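Local coordinates for geranyltranstransferase (Campylobacter jejuni, PDB 3NPK), which probably condenses geranyl diphosphate with isopentenyl diphosphate to form farnesyl diphosphate and pyrophosphate, a chain-elongation step of isoprenoid biosynthesis, at residues A[160-171]-A[238-246]; A[176-187]-A[197-208]. One frame throughout, in Å; residues are numbered along the deposited sequence.

How the contacts relate
Contacts 1 and 2 show how one long helix, 164-189, can be used in two ways along its length. Its first turns and the loop before them take part in contact 1, a partly buried junction near the periphery with the short helix 240-244. Its later turns form contact 2, a buried pairing with helix 194-220 much closer to the centre of the chain. Chemistry follows place: the outer contact combines leucine-phenylalanine packing with an asparagine amide and a water that hydrogen-bond to the backbone, whereas the inner one brings small residues almost backbone to backbone. Contact 2 is nested within the chain span closed by contact 1, and their centres lie about 22 Å apart.

Contact 1: A[160-171]-A[238-246]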
loop_
_atom_site.group_PDB
_atom_site.type_symbol
_atom_site.label_atom_id
_atom_site.label_comp_id
_atom_site.label_asym_id
_atom_site.label_seq_id
_atom_site.Cartn_x
_atom_site.Cartn_y
_atom_site.Cartn_z
ATOM N N LYS A 160 -1.683 18.470 21.902
ATOM C CA LYS A 160 -0.646 18.325 22.920
ATOM C C LYS A 160 0.563 19.188 22.572
ATOM O O LYS A 160 0.785 19.527 21.407
ATOM C CB LYS A 160 -0.244 16.847 23.048
ATOM C CG LYS A 160 -1.411 15.940 23.426
ATOM C CD LYS A 160 -1.000 14.472 23.429
ATOM C CE LYS A 160 -2.171 13.560 23.757
ATOM N NZ LYS A 160 -3.174 13.551 22.657
ATOM N N ARG A 161 1.346 19.540 23.581
ATOM C CA ARG A 161 2.497 20.411 23.361
ATOM C C ARG A 161 3.704 19.632 22.839
ATOM O O ARG A 161 4.132 18.636 23.448
ATOM C CB ARG A 161 2.884 21.128 24.657
ATOM C CG ARG A 161 4.086 22.052 24.481
ATOM C CD ARG A 161 4.506 22.673 25.817
ATOM N NE ARG A 161 4.931 21.656 26.781
ATOM C CZ ARG A 161 6.118 21.062 26.752
ATOM N NH1 ARG A 161 6.990 21.374 25.802
ATOM N NH2 ARG A 161 6.432 20.153 27.667
ATOM N N LEU A 162 4.245 20.098 21.714
ATOM C CA LEU A 162 5.452 19.532 21.121
ATOM C C LEU A 162 6.618 20.484 21.299
ATOM O O LEU A 162 6.439 21.706 21.303
ATOM C CB LEU A 162 5.254 19.307 19.619
ATOM C CG LEU A 162 4.251 18.223 19.243
ATOM C CD1 LEU A 162 4.173 18.041 17.741
ATOM C CD2 LEU A 162 4.593 16.909 19.956
ATOM N N SER A 163 7.811 19.913 21.419
ATOM C CA SER A 163 9.041 20.681 21.393
ATOM C C SER A 163 9.375 20.988 19.940
ATOM O O SER A 163 8.786 20.412 19.020
ATOM C CB SER A 163 10.177 19.859 21.994
ATOM O OG SER A 163 10.502 18.796 21.112
ATOM N N LEU A 164 10.344 21.869 19.737
ATOM C CA LEU A 164 10.809 22.201 18.393
ATOM C C LEU A 164 11.328 20.955 17.685
ATOM O O LEU A 164 10.979 20.692 16.532
ATOM C CB LEU A 164 11.934 23.236 18.480
ATOM C CG LEU A 164 12.106 24.283 17.372
ATOM C CD1 LEU A 164 13.580 24.691 17.190
ATOM C CD2 LEU A 164 11.483 23.899 16.073
ATOM N N ASN A 165 12.166 20.180 18.367
ATOM C CA ASN A 165 12.700 18.965 17.741
ATOM C C ASN A 165 11.595 17.973 17.356
ATOM O O ASN A 165 11.646 17.328 16.296
ATOM C CB ASN A 165 13.746 18.297 18.633
ATOM C CG ASN A 165 15.067 19.047 18.638
ATOM O OD1 ASN A 165 15.300 19.938 17.808
ATOM N ND2 ASN A 165 15.949 18.681 19.564
ATOM N N GLU A 166 10.580 17.868 18.206
ATOM C CA GLU A 166 9.451 16.987 17.929
ATOM C C GLU A 166 8.628 17.473 16.740
ATOM O O GLU A 166 8.209 16.678 15.888
ATOM C CB GLU A 166 8.564 16.857 19.167
ATOM C CG GLU A 166 9.200 15.955 20.200
ATOM C CD GLU A 166 8.514 15.999 21.549
ATOM O OE1 GLU A 166 7.769 16.966 21.831
ATOM O OE2 GLU A 166 8.734 15.051 22.330
ATOM N N LEU A 167 8.422 18.786 16.673
ATOM C CA LEU A 167 7.682 19.366 15.558
ATOM C C LEU A 167 8.455 19.167 14.252
ATOM O O LEU A 167 7.866 18.822 13.234
ATOM C CB LEU A 167 7.401 20.847 15.834
ATOM C CG LEU A 167 6.533 21.585 14.816
ATOM C CD1 LEU A 167 5.167 20.924 14.654
ATOM C CD2 LEU A 167 6.381 23.040 15.237
ATOM N N GLU A 168 9.775 19.348 14.296
ATOM C CA GLU A 168 10.616 19.079 13.132
ATOM C C GLU A 168 10.505 17.623 12.694
ATOM O O GLU A 168 10.388 17.333 11.504
ATOM C CB GLU A 168 12.072 19.447 13.436
ATOM C CG GLU A 168 12.300 20.939 13.457
ATOM C CD GLU A 168 13.614 21.349 14.113
ATOM O OE1 GLU A 168 14.252 20.521 14.805
ATOM O OE2 GLU A 168 13.996 22.524 13.957
ATOM N N PHE A 169 10.529 16.708 13.657
ATOM C CA PHE A 169 10.414 15.272 13.364
ATOM C C PHE A 169 9.081 14.990 12.670
ATOM O O PHE A 169 9.016 14.292 11.645
ATOM C CB PHE A 169 10.533 14.466 14.673
ATOM C CG PHE A 169 10.545 12.959 14.483
ATOM C CD1 PHE A 169 9.358 12.264 14.243
ATOM C CD2 PHE A 169 11.741 12.232 14.563
ATOM C CE1 PHE A 169 9.358 10.887 14.078
ATOM C CE2 PHE A 169 11.737 10.850 14.409
ATOM C CZ PHE A 169 10.542 10.179 14.164
ATOM N N LEU A 170 8.017 15.537 13.250
ATOM C CA LEU A 170 6.668 15.360 12.707
ATOM C C LEU A 170 6.637 15.728 11.227
ATOM O O LEU A 170 6.240 14.927 10.387
ATOM C CB LEU A 170 5.684 16.218 13.523
ATOM C CG LEU A 170 4.187 16.174 13.218
ATOM C CD1 LEU A 170 3.468 16.883 14.363
ATOM C CD2 LEU A 170 3.820 16.816 11.872
ATOM N N HIS A 171 7.051 16.945 10.909
ATOM C CA HIS A 171 6.930 17.433 9.541
ATOM C C HIS A 171 7.899 16.759 8.588
ATOM O O HIS A 171 7.571 16.522 7.428
ATOM C CB HIS A 171 7.075 18.954 9.511
ATOM C CG HIS A 171 5.841 19.651 9.979
ATOM N ND1 HIS A 171 5.789 20.450 11.102
ATOM C CD2 HIS A 171 4.585 19.626 9.475
ATOM C CE1 HIS A 171 4.555 20.896 11.259
ATOM N NE2 HIS A 171 3.810 20.420 10.277
ATOM N N ASN A 238 0.388 23.533 17.692
ATOM C CA ASN A 238 1.842 23.518 17.538
ATOM C C ASN A 238 2.281 24.170 16.241
ATOM O O ASN A 238 1.929 23.711 15.159
ATOM C CB ASN A 238 2.372 22.084 17.561
ATOM C CG ASN A 238 2.080 21.374 18.873
ATOM O OD1 ASN A 238 2.611 21.745 19.922
ATOM N ND2 ASN A 238 1.235 20.352 18.815
ATOM N N SER A 239 3.064 25.234 16.334
ATOM C CA SER A 239 3.570 25.853 15.113
ATOM C C SER A 239 4.974 26.398 15.310
ATOM O O SER A 239 5.397 26.678 16.436
ATOM C CB SER A 239 2.616 26.947 14.611
ATOM O OG SER A 239 3.054 28.243 14.987
ATOM N N PHE A 240 5.699 26.539 14.206
ATOM C CA PHE A 240 7.064 27.043 14.265
ATOM C C PHE A 240 7.074 28.494 14.752
ATOM O O PHE A 240 8.040 28.950 15.376
ATOM C CB PHE A 240 7.727 26.942 12.887
ATOM C CG PHE A 240 8.129 25.538 12.499
ATOM C CD1 PHE A 240 9.279 24.965 13.016
ATOM C CD2 PHE A 240 7.360 24.801 11.607
ATOM C CE1 PHE A 240 9.658 23.680 12.650
ATOM C CE2 PHE A 240 7.734 23.521 11.230
ATOM C CZ PHE A 240 8.885 22.959 11.749
ATOM N N VAL A 241 6.004 29.221 14.447
ATOM C CA VAL A 241 5.886 30.613 14.868
ATOM C C VAL A 241 5.669 30.717 16.380
ATOM O O VAL A 241 6.263 31.565 17.047
ATOM C CB VAL A 241 4.749 31.338 14.121
ATOM C CG1 VAL A 241 4.587 32.757 14.651
ATOM C CG2 VAL A 241 5.025 31.350 12.619
ATOM N N ASN A 242 4.829 29.841 16.919
ATOM C CA ASN A 242 4.586 29.817 18.358
ATOM C C ASN A 242 5.844 29.492 19.150
ATOM O O ASN A 242 6.105 30.089 20.195
ATOM C CB ASN A 242 3.486 28.816 18.703
ATOM C CG ASN A 242 2.115 29.293 18.280
ATOM O OD1 ASN A 242 1.832 30.496 18.301
ATOM N ND2 ASN A 242 1.249 28.357 17.898
ATOM N N LEU A 243 6.624 28.544 18.647
ATOM C CA LEU A 243 7.824 28.094 19.337
ATOM C C LEU A 243 8.977 29.072 19.186
ATOM O O LEU A 243 9.699 29.344 20.149
ATOM C CB LEU A 243 8.257 26.723 18.815
ATOM C CG LEU A 243 7.352 25.546 19.166
ATOM C CD1 LEU A 243 7.871 24.270 18.538
ATOM C CD2 LEU A 243 7.272 25.399 20.674
ATOM N N LEU A 244 9.147 29.596 17.976
ATOM C CA LEU A 244 10.311 30.420 17.664
ATOM C C LEU A 244 10.025 31.912 17.743
ATOM O O LEU A 244 10.938 32.716 17.931
ATOM C CB LEU A 244 10.837 30.081 16.266
ATOM C CG LEU A 244 11.336 28.653 16.032
ATOM C CD1 LEU A 244 11.572 28.406 14.545
ATOM C CD2 LEU A 244 12.605 28.399 16.835
ATOM N N GLY A 245 8.760 32.280 17.589
ATOM C CA GLY A 245 8.404 33.673 17.408
ATOM C C GLY A 245 8.460 33.974 15.927
ATOM O O GLY A 245 9.292 33.409 15.210
ATOM N N LEU A 246 7.573 34.847 15.464
ATOM C CA LEU A 246 7.466 35.138 14.038
ATOM C C LEU A 246 8.805 35.574 13.454
ATOM O O LEU A 246 9.209 35.111 12.382
ATOM C CB LEU A 246 6.411 36.219 13.793
ATOM C CG LEU A 246 6.068 36.477 12.324
ATOM C CD1 LEU A 246 5.521 35.217 11.668
ATOM C CD2 LEU A 246 5.074 37.631 12.199
HETATM O O HOH W 1 4.474 23.425 20.511
#
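In the all-helical polyprenyl synthase fold, the start of helix 164-189 is met by the short, nearly antiparallel helix 240-244, and Phe240 is the knob that joins them, seated among Leu164, Leu167, Glu168 and His171. Methyl CD2 of Leu167 stands over one face of the ring, 4.0 Å from the Phe240 centroid and almost on the ring normal, a CH-pi contact. With chi1 at -175° the Leu167 isobutyl group is swung away from its backbone N, which helps set CD2 over the ring; the same methyl reaches Leu243 CD1, at 3.8 Å. At the ring edge, Glu168 CG lies in plane, 3.9 Å from Phe240 CE1, while the His171 ring slides past obliquely. Helix 194-220 backs this junction: its Asp216, part of the family's second aspartate-rich DDxxD motif, accepts from Phe240 N. Further out, Leu243 CD1 lies against the backbone of Leu164 (3.6 Å to CA), and the Leu164 side chain crosses that of Leu244 at about a right angle, CD1 against CD2. Both helices begin with a capped turn. Ser163 and Glu166 form a capping box, and Ser239 OG accepts from Asn242 N. Near Leu162, Phe23 of the second subunit adds to the packing. Asn238, the first modelled residue after an unmodelled, probably disordered, connection, supplies the polar half of the contact. Its amide grips the extended chain at two points: ND2 donates to Lys160 O at 2.8 Å, nearly in line with that carbonyl and in the amide plane, and OD1 accepts from Leu162 N at 2.9 Å. The second donor sits well above the Asn238 carbonyl plane (42°), not on a lone pair. Two donors thus share OD1, for a water also gives it a hydrogen, at 2.6 Å, and its other hydrogen to Leu162 O.

Contact 2: A[176-187]-A[197-208]; sequences ARLIAAALKMGC and SNQIYKLGLKLG
Ala180 and Gly204 meet almost backbone to backbone, their CA atoms 3.9 Å apart, and around this point the two helices are pressed tightly together. One turn earlier in helix 176-187, Ala176 CB rests 3.9 Å from Gly208 CA; about one turn later Leu183 puts CD1 over Gly204 CA and packs CB on Ile200 CG2 at 3.5 Å. The axes consequently approach to 7.3 Å, with Gly204 and Gly208, four residues apart, giving helix 197-208 a smooth face. Ala180 CB makes a CH-pi contact over one face of the Tyr201 ring, 3.5 Å from its centroid and offset toward the rim. With CG anti to the backbone N (chi1 -178°), the tyrosine lies as a knob among Arg177, Ala180, Ala181 and Lys184, and its hydroxyl is hydrogen-bonded to Asn141 of helix 128-142. The pair is an antiparallel helical hairpin of the polyprenyl synthase fold, part of the bundle around the pyrophosphate site; the Ile179 side chain comes within about 7 Å of the bound pyrophosphate. Toward solvent the packing gives way to long polar chains. Lys184, fully extended, crosses Tyr201 obliquely with CD 3.9 Å from CD1 of the ring, and its ammonium is at most weakly attracted to the ring. Beyond it, Lys184 and exposed Asn198 lie side by side, linked through a water that accepts from Asn198 ND2 at 2.8 Å and only weakly from Lys184 NZ.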
loop_
_atom_site.group_PDB
_atom_site.type_symbol
_atom_site.label_atom_id
_atom_site.label_comp_id
_atom_site.label_asym_id
_atom_site.label_seq_id
_atom_site.Cartn_x
_atom_site.Cartn_y
_atom_site.Cartn_z
ATOM N N ALA A 176 8.025 15.828 4.363
ATOM C CA ALA A 176 9.312 16.044 3.694
ATOM C C ALA A 176 9.871 14.764 3.081
ATOM O O ALA A 176 10.483 14.806 2.021
ATOM C CB ALA A 176 10.338 16.664 4.633
ATOM N N ARG A 177 9.678 13.626 3.742
ATOM C CA ARG A 177 10.287 12.402 3.229
ATOM C C ARG A 177 9.740 11.996 1.864
ATOM O O ARG A 177 10.491 11.530 1.023
ATOM C CB ARG A 177 10.237 11.257 4.252
ATOM C CG ARG A 177 11.389 11.377 5.281
ATOM C CD ARG A 177 11.537 10.173 6.188
ATOM N NE ARG A 177 12.647 10.383 7.114
ATOM C CZ ARG A 177 13.166 9.451 7.906
ATOM N NH1 ARG A 177 12.678 8.220 7.916
ATOM N NH2 ARG A 177 14.192 9.762 8.684
ATOM N N LEU A 178 8.444 12.193 1.628
ATOM C CA LEU A 178 7.871 11.851 0.325
ATOM C C LEU A 178 8.347 12.809 -0.783
ATOM O O LEU A 178 8.548 12.392 -1.930
ATOM C CB LEU A 178 6.337 11.805 0.390
ATOM C CG LEU A 178 5.675 11.189 -0.856
ATOM C CD1 LEU A 178 6.110 9.759 -1.070
ATOM C CD2 LEU A 178 4.159 11.268 -0.764
ATOM N N ILE A 179 8.540 14.087 -0.443
ATOM C CA ILE A 179 9.125 15.059 -1.375
ATOM C C ILE A 179 10.574 14.679 -1.719
ATOM O O ILE A 179 10.967 14.649 -2.898
ATOM C CB ILE A 179 9.026 16.499 -0.808
ATOM C CG1 ILE A 179 7.556 16.937 -0.804
ATOM C CG2 ILE A 179 9.872 17.474 -1.608
ATOM C CD1 ILE A 179 7.253 18.133 0.058
ATOM N N ALA A 180 11.357 14.361 -0.699
ATOM C CA ALA A 180 12.722 13.864 -0.906
ATOM C C ALA A 180 12.723 12.584 -1.753
ATOM O O ALA A 180 13.570 12.394 -2.644
ATOM C CB ALA A 180 13.402 13.610 0.450
ATOM N N ALA A 181 11.771 11.699 -1.483
ATOM C CA ALA A 181 11.674 10.456 -2.250
ATOM C C ALA A 181 11.412 10.725 -3.732
ATOM O O ALA A 181 11.953 10.045 -4.589
ATOM C CB ALA A 181 10.575 9.554 -1.679
ATOM N N ALA A 182 10.577 11.715 -4.039
ATOM C CA ALA A 182 10.289 12.015 -5.435
ATOM C C ALA A 182 11.571 12.373 -6.174
ATOM O O ALA A 182 11.827 11.886 -7.282
ATOM C CB ALA A 182 9.297 13.154 -5.527
ATOM N N LEU A 183 12.379 13.238 -5.565
ATOM C CA LEU A 183 13.663 13.623 -6.155
ATOM C C LEU A 183 14.606 12.422 -6.257
ATOM O O LEU A 183 15.207 12.197 -7.313
ATOM C CB LEU A 183 14.313 14.735 -5.335
ATOM C CG LEU A 183 13.606 16.080 -5.479
ATOM C CD1 LEU A 183 13.985 17.050 -4.346
ATOM C CD2 LEU A 183 13.892 16.707 -6.860
ATOM N N LYS A 184 14.725 11.644 -5.176
ATOM C CA LYS A 184 15.643 10.499 -5.181
ATOM C C LYS A 184 15.219 9.453 -6.219
ATOM O O LYS A 184 16.053 8.856 -6.891
ATOM C CB LYS A 184 15.737 9.845 -3.796
ATOM C CG LYS A 184 16.810 8.737 -3.747
ATOM C CD LYS A 184 17.028 8.185 -2.374
ATOM C CE LYS A 184 18.152 7.131 -2.420
ATOM N NZ LYS A 184 18.389 6.472 -1.124
HETATM N N MSE A 185 13.918 9.244 -6.358
HETATM C CA MSE A 185 13.414 8.303 -7.349
HETATM C C MSE A 185 13.766 8.750 -8.780
HETATM O O MSE A 185 14.089 7.915 -9.641
HETATM C CB MSE A 185 11.906 8.123 -7.167
HETATM C CG MSE A 185 11.619 7.337 -5.892
HETATM SE SE MSE A 185 9.757 7.336 -5.343
HETATM C CE MSE A 185 9.101 5.962 -6.555
ATOM N N GLY A 186 13.722 10.052 -9.043
ATOM C CA GLY A 186 14.205 10.542 -10.336
ATOM C C GLY A 186 15.666 10.133 -10.547
ATOM O O GLY A 186 16.059 9.686 -11.636
ATOM N N CYS A 187 16.471 10.252 -9.501
ATOM C CA CYS A 187 17.884 9.888 -9.587
ATOM C C CYS A 187 18.032 8.389 -9.843
ATOM O O CYS A 187 18.882 7.956 -10.645
ATOM C CB CYS A 187 18.617 10.271 -8.296
ATOM S SG CYS A 187 18.676 12.041 -7.969
ATOM N N SER A 197 22.805 11.397 -5.491
ATOM C CA SER A 197 21.424 11.026 -5.173
ATOM C C SER A 197 21.113 11.347 -3.719
ATOM O O SER A 197 20.037 11.844 -3.410
ATOM C CB SER A 197 21.190 9.544 -5.452
ATOM O OG SER A 197 21.375 9.274 -6.830
ATOM N N ASN A 198 22.057 11.070 -2.823
ATOM C CA ASN A 198 21.843 11.344 -1.404
ATOM C C ASN A 198 21.773 12.853 -1.150
ATOM O O ASN A 198 21.010 13.313 -0.307
ATOM C CB ASN A 198 22.965 10.725 -0.555
ATOM C CG ASN A 198 22.905 9.203 -0.507
ATOM O OD1 ASN A 198 23.904 8.525 -0.188
ATOM N ND2 ASN A 198 21.755 8.653 -0.820
ATOM N N GLN A 199 22.586 13.627 -1.865
ATOM C CA GLN A 199 22.542 15.085 -1.721
ATOM C C GLN A 199 21.187 15.627 -2.142
ATOM O O GLN A 199 20.644 16.541 -1.515
ATOM C CB GLN A 199 23.665 15.754 -2.523
ATOM C CG GLN A 199 25.030 15.456 -1.926
ATOM C CD GLN A 199 26.165 16.157 -2.635
ATOM O OE1 GLN A 199 27.280 16.219 -2.114
ATOM N NE2 GLN A 199 25.898 16.676 -3.832
ATOM N N ILE A 200 20.643 15.062 -3.214
ATOM C CA ILE A 200 19.364 15.532 -3.743
ATOM C C ILE A 200 18.203 15.132 -2.811
ATOM O O ILE A 200 17.278 15.912 -2.595
ATOM C CB ILE A 200 19.204 15.043 -5.207
ATOM C CG1 ILE A 200 20.132 15.850 -6.124
ATOM C CG2 ILE A 200 17.785 15.149 -5.683
ATOM C CD1 ILE A 200 20.414 15.183 -7.483
ATOM N N TYR A 201 18.269 13.942 -2.223
ATOM C CA TYR A 201 17.294 13.559 -1.198
ATOM C C TYR A 201 17.316 14.560 -0.037
ATOM O O TYR A 201 16.274 15.023 0.423
ATOM C CB TYR A 201 17.583 12.146 -0.708
ATOM C CG TYR A 201 16.613 11.614 0.323
ATOM C CD1 TYR A 201 15.476 10.906 -0.054
ATOM C CD2 TYR A 201 16.842 11.812 1.677
ATOM C CE1 TYR A 201 14.598 10.394 0.901
ATOM C CE2 TYR A 201 15.970 11.313 2.637
ATOM C CZ TYR A 201 14.849 10.609 2.242
ATOM O OH TYR A 201 13.986 10.108 3.184
ATOM N N LYS A 202 18.513 14.916 0.420
ATOM C CA LYS A 202 18.636 15.874 1.518
ATOM C C LYS A 202 18.083 17.249 1.153
ATOM O O LYS A 202 17.491 17.930 1.992
ATOM C CB LYS A 202 20.087 15.974 1.973
ATOM C CG LYS A 202 20.555 14.736 2.688
ATOM C CD LYS A 202 21.978 14.917 3.180
ATOM C CE LYS A 202 22.403 13.772 4.091
ATOM N NZ LYS A 202 23.455 14.194 5.065
ATOM N N LEU A 203 18.232 17.650 -0.105
ATOM C CA LEU A 203 17.625 18.900 -0.559
ATOM C C LEU A 203 16.101 18.810 -0.485
ATOM O O LEU A 203 15.438 19.750 -0.034
ATOM C CB LEU A 203 18.079 19.233 -1.977
ATOM C CG LEU A 203 17.336 20.365 -2.688
ATOM C CD1 LEU A 203 17.554 21.704 -1.974
ATOM C CD2 LEU A 203 17.791 20.468 -4.157
ATOM N N GLY A 204 15.542 17.675 -0.900
ATOM C CA GLY A 204 14.103 17.467 -0.752
ATOM C C GLY A 204 13.621 17.601 0.689
ATOM O O GLY A 204 12.571 18.199 0.946
ATOM N N LEU A 205 14.389 17.066 1.639
ATOM C CA LEU A 205 14.010 17.172 3.053
ATOM C C LEU A 205 13.954 18.631 3.469
ATOM O O LEU A 205 13.052 19.049 4.207
ATOM C CB LEU A 205 15.019 16.452 3.940
ATOM C CG LEU A 205 15.098 14.940 3.807
ATOM C CD1 LEU A 205 16.189 14.437 4.749
ATOM C CD2 LEU A 205 13.737 14.248 4.086
ATOM N N LYS A 206 14.933 19.406 3.007
ATOM C CA LYS A 206 14.990 20.825 3.355
ATOM C C LYS A 206 13.805 21.583 2.753
ATOM O O LYS A 206 13.188 22.412 3.412
ATOM C CB LYS A 206 16.316 21.443 2.908
ATOM C CG LYS A 206 16.581 22.800 3.526
ATOM C CD LYS A 206 17.985 23.279 3.232
ATOM C CE LYS A 206 18.998 22.486 4.015
ATOM N NZ LYS A 206 20.366 23.006 3.767
ATOM N N LEU A 207 13.474 21.283 1.505
ATOM C CA LEU A 207 12.344 21.939 0.855
ATOM C C LEU A 207 11.065 21.648 1.623
ATOM O O LEU A 207 10.249 22.542 1.845
ATOM C CB LEU A 207 12.201 21.444 -0.582
ATOM C CG LEU A 207 13.307 21.909 -1.526
ATOM C CD1 LEU A 207 13.026 21.379 -2.905
ATOM C CD2 LEU A 207 13.390 23.427 -1.523
ATOM N N GLY A 208 10.891 20.387 2.021
ATOM C CA GLY A 208 9.710 20.005 2.770
ATOM C C GLY A 208 9.558 20.821 4.043
ATOM O O GLY A 208 8.464 21.300 4.364
HETATM O O HOH W 2 21.512 6.333 -2.279
#